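Local atomic coordinates of AvrRxo1-ORF1 (Xanthomonas oryzae pv. oryzicola, PDB entry 4Z8T), a protein that acts as a bacterial type III effector with a polynucleotide kinase domain of the zeta-toxin kind, probably phosphorylating a substrate inside plant cells, and binds its partner AvrRxo1-ORF2. Residues 91-94 / 95-98; 285-288 / 289-292. One frame throughout, in Å; residues are numbered along the deposited sequence.

Contact 1 of 2, residues 91-94 / 95-98; sequences AALK and KTAG
Leu93 and Gly98 meet where helix 87-95 runs out of turns, and the backbone oxygen of Leu93 is the hub of the meeting. Two amides grip it. Gly98 N reaches Leu93 O at 2.9 Å, only 20° from the carbonyl plane, whereas Thr96 N, at 3.2 Å from Leu93 O, stands well above that plane. A similar short turn lies one residue earlier, Lys95 N donating to Ala92 O at 3.0 Å. On this inner side the packing is close: the side chain of Thr96 touches Thr53 and Leu54 of helix 34-60, and its OG1, set between its own backbone N and carbonyl carbon (chi1 62°), is hydrogen-bonded to Lys99 O. Ala92 packs against Leu54 and Ser57 of the same helix. The pattern is a Schellman motif, with Ala97 as the C-prime residue at positive phi (50°): the bond from Gly98 N to Leu93 O encloses a weaker one from Ala97 N to Lys94 O, 3.4 Å long. Gly98 also takes a positive phi, and has no side chain to meet the carbonyl oxygen of Ala97 there. The other side, with Lys94, Ala97 and Gly98, is exposed. Leu93 swings its CD2 back over the turn to lie 3.9 Å from Gly98 O, an oxygen that also hydrogen-bonds a glycerol probably left from crystallisation. Lys94 has its chain fully extended. Lys95, equally extended and exposed, lays its methylenes along the preceding turn, CG 3.7 Å from Ala91 O, and its NZ returns to helix 34-60 in a hydrogen bond with the hydroxyl of Ser57.

Contact 2 of 2, residues 285-288 / 289-292; sequences ADKV and IDKE
Val288 and Ile289 carry the chain from an extended loop into helix 291-298, and their side chains take different surroundings. CG1 of Val288, on the exposed side, leans over the following peptide and comes within 3.2 Å of Ile289 N. Ile289 points elsewhere: its side chain is buried against Trp322 and Ala325 of helix 322-331 and against Ile294, while its backbone is hydrogen-bonded to Gly319 and Lys320. Next comes Asp290, the N-cap of helix 291-298. Its CG lies between the backbone N and the carbonyl carbon (chi1 58°), a torsion that turns the carboxylate back over the first helical turn, where OD1 accepts a hydrogen bond from Leu293 N. This is the classic side-chain cap, in which an aspartate satisfies an amide that has no helical carbonyl before it. A water links the cap to the preceding loop, donating to Asp290 OD1 at 2.6 Å. It accepts from Lys287 NZ at 2.5 Å. Lys287 and Asp290 cross at about a right angle, and their direct salt bridge is long, 3.9 Å from Lys287 NZ to Asp290 OD1. Lys287 gets there by bending at chi2 (61°) and chi4 (67°), a curl that also lets Lys287 NZ donate to Val288 O at 2.6 Å. Its ammonium probably offsets part of the carboxylate's charge. Beyond the cap, Lys291 is exposed and forms a salt bridge with Asp295, whereas Glu292 packs on Asn299 of the second subunit, another copy of this protein.

Overall arrangement
Contacts 1 and 2 illustrate how the two ends of a helix are finished. At 91-98 the backbone itself closes a C-terminus; at 285-292 a side chain opens an N-terminus. They do not touch: their centres lie 38 Å apart and their nearest atoms about 29 Å. The centre of contact 1 lies about 17 Å from the centre of the chain, in the zeta-toxin-like part, and Leu93 lies near, without touching, the probable Walker A loop (Gly72, Gly77, Lys78 and Thr79), whose backbone amides hold a sulfate. Contact 2 is more peripheral, its centre about 27 Å from the centre of the chain, in the C-terminal helical region, where it borders another copy of the protein.

Contact 1 of 2, residues 91-94 / 95-98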
loop_
_atom_site.group_PDB
_atom_site.type_symbol
_atom_site.label_atom_id
_atom_site.label_comp_id
_atom_site.label_asym_id
_atom_site.label_seq_id
_atom_site.Cartn_x
_atom_site.Cartn_y
_atom_site.Cartn_z
ATOM N N ALA A 91 12.543 22.861 -28.065
ATOM C CA ALA A 91 12.974 23.547 -29.275
ATOM C C ALA A 91 14.444 23.269 -29.566
ATOM O O ALA A 91 14.852 23.113 -30.723
ATOM C CB ALA A 91 12.732 25.056 -29.129
ATOM N N ALA A 92 15.255 23.244 -28.513
ATOM C CA ALA A 92 16.673 22.970 -28.664
ATOM C C ALA A 92 16.949 21.523 -29.067
ATOM O O ALA A 92 17.756 21.266 -29.962
ATOM C CB ALA A 92 17.407 23.312 -27.376
ATOM N N LEU A 93 16.307 20.580 -28.388
ATOM C CA LEU A 93 16.526 19.164 -28.675
ATOM C C LEU A 93 16.090 18.809 -30.090
ATOM O O LEU A 93 16.613 17.870 -30.693
ATOM C CB LEU A 93 15.782 18.296 -27.666
ATOM C CG LEU A 93 16.357 18.304 -26.248
ATOM C CD1 LEU A 93 15.387 17.661 -25.251
ATOM C CD2 LEU A 93 17.714 17.604 -26.218
ATOM N N LYS A 94 15.135 19.553 -30.624
ATOM C CA LYS A 94 14.713 19.317 -32.001
ATOM C C LYS A 94 15.894 19.529 -32.947
ATOM O O LYS A 94 16.076 18.778 -33.909
ATOM C CB LYS A 94 13.554 20.240 -32.364
ATOM C CG LYS A 94 12.790 19.829 -33.605
ATOM C CD LYS A 94 11.701 20.841 -33.907
ATOM C CE LYS A 94 10.872 20.412 -35.106
ATOM N NZ LYS A 94 9.833 21.425 -35.423
ATOM N N LYS A 95 16.722 20.524 -32.644
ATOM C CA LYS A 95 17.845 20.889 -33.512
ATOM C C LYS A 95 18.977 19.864 -33.498
ATOM O O LYS A 95 19.798 19.828 -34.412
ATOM C CB LYS A 95 18.371 22.279 -33.139
ATOM C CG LYS A 95 17.353 23.383 -33.368
ATOM C CD LYS A 95 17.873 24.738 -32.881
ATOM C CE LYS A 95 16.790 25.809 -32.990
ATOM N NZ LYS A 95 17.038 27.017 -32.132
ATOM N N THR A 96 19.011 19.021 -32.467
ATOM C CA THR A 96 20.078 18.038 -32.313
ATOM C C THR A 96 19.552 16.613 -32.403
ATOM O O THR A 96 20.289 15.660 -32.130
ATOM C CB THR A 96 20.791 18.177 -30.953
ATOM O OG1 THR A 96 19.850 17.929 -29.902
ATOM C CG2 THR A 96 21.386 19.569 -30.789
ATOM N N ALA A 97 18.272 16.477 -32.755
ATOM C CA ALA A 97 17.579 15.187 -32.724
ATOM C C ALA A 97 17.770 14.490 -31.384
ATOM O O ALA A 97 17.950 13.273 -31.318
ATOM C CB ALA A 97 18.047 14.282 -33.868
ATOM N N GLY A 98 17.740 15.277 -30.314
ATOM C CA GLY A 98 17.829 14.728 -28.974
ATOM C C GLY A 98 19.217 14.549 -28.395
ATOM O O GLY A 98 19.356 14.162 -27.229
#

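Contact 2 of 2, residues 285-288 / 289-292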
loop_
_atom_site.group_PDB
_atom_site.type_symbol
_atom_site.label_atom_id
_atom_site.label_comp_id
_atom_site.label_asym_id
_atom_site.label_seq_id
_atom_site.Cartn_x
_atom_site.Cartn_y
_atom_site.Cartn_z
ATOM N N ALA A 285 9.259 -9.022 -8.164
ATOM C CA ALA A 285 10.232 -9.696 -9.016
ATOM C C ALA A 285 9.740 -11.074 -9.451
ATOM O O ALA A 285 10.039 -11.531 -10.561
ATOM C CB ALA A 285 11.561 -9.813 -8.311
ATOM N N ASP A 286 8.977 -11.725 -8.576
ATOM C CA ASP A 286 8.521 -13.095 -8.831
ATOM C C ASP A 286 7.143 -13.184 -9.492
ATOM O O ASP A 286 6.707 -14.270 -9.887
ATOM C CB ASP A 286 8.537 -13.915 -7.533
ATOM C CG ASP A 286 9.933 -14.074 -6.955
ATOM O OD1 ASP A 286 10.898 -14.196 -7.737
ATOM O OD2 ASP A 286 10.066 -14.077 -5.712
ATOM N N LYS A 287 6.455 -12.052 -9.609
ATOM C CA LYS A 287 5.150 -12.005 -10.266
ATOM C C LYS A 287 5.241 -12.478 -11.722
ATOM O O LYS A 287 6.087 -12.008 -12.491
ATOM C CB LYS A 287 4.585 -10.582 -10.211
ATOM C CG LYS A 287 3.245 -10.416 -10.882
ATOM C CD LYS A 287 2.195 -11.286 -10.214
ATOM C CE LYS A 287 0.852 -11.205 -10.927
ATOM N NZ LYS A 287 0.891 -11.809 -12.289
ATOM N N VAL A 288 4.372 -13.412 -12.102
ATOM C CA VAL A 288 4.417 -13.969 -13.447
ATOM C C VAL A 288 3.583 -13.171 -14.440
ATOM O O VAL A 288 2.428 -12.828 -14.176
ATOM C CB VAL A 288 3.970 -15.452 -13.451
ATOM C CG1 VAL A 288 3.750 -15.946 -14.878
ATOM C CG2 VAL A 288 5.010 -16.300 -12.754
ATOM N N ILE A 289 4.178 -12.871 -15.590
ATOM C CA ILE A 289 3.447 -12.222 -16.664
ATOM C C ILE A 289 2.483 -13.227 -17.288
ATOM O O ILE A 289 2.896 -14.065 -18.103
ATOM C CB ILE A 289 4.408 -11.692 -17.730
ATOM C CG1 ILE A 289 5.363 -10.673 -17.110
ATOM C CG2 ILE A 289 3.648 -11.064 -18.891
ATOM C CD1 ILE A 289 6.515 -10.286 -18.046
ATOM N N ASP A 290 1.215 -13.149 -16.892
ATOM C CA ASP A 290 0.180 -14.037 -17.436
ATOM C C ASP A 290 -0.888 -13.253 -18.191
ATOM O O ASP A 290 -0.802 -12.028 -18.292
ATOM C CB ASP A 290 -0.452 -14.918 -16.342
ATOM C CG ASP A 290 -1.081 -14.113 -15.199
ATOM O OD1 ASP A 290 -1.244 -12.882 -15.310
ATOM O OD2 ASP A 290 -1.442 -14.729 -14.168
ATOM N N LYS A 291 -1.883 -13.955 -18.737
ATOM C CA LYS A 291 -2.953 -13.288 -19.477
ATOM C C LYS A 291 -3.608 -12.205 -18.626
ATOM O O LYS A 291 -3.907 -11.112 -19.110
ATOM C CB LYS A 291 -4.018 -14.295 -19.932
ATOM C CG LYS A 291 -5.159 -13.668 -20.732
ATOM C CD LYS A 291 -6.368 -14.596 -20.802
ATOM C CE LYS A 291 -7.450 -14.056 -21.736
ATOM N NZ LYS A 291 -8.012 -12.750 -21.307
ATOM N N GLU A 292 -3.819 -12.512 -17.352
ATOM C CA GLU A 292 -4.483 -11.577 -16.455
ATOM C C GLU A 292 -3.687 -10.288 -16.311
ATOM O O GLU A 292 -4.241 -9.197 -16.454
ATOM C CB GLU A 292 -4.717 -12.221 -15.088
ATOM C CG GLU A 292 -5.182 -11.256 -14.002
ATOM C CD GLU A 292 -6.216 -10.254 -14.488
ATOM O OE1 GLU A 292 -7.174 -10.647 -15.197
ATOM O OE2 GLU A 292 -6.058 -9.058 -14.157
HETATM O O HOH W 1 -1.569 -11.988 -12.896
#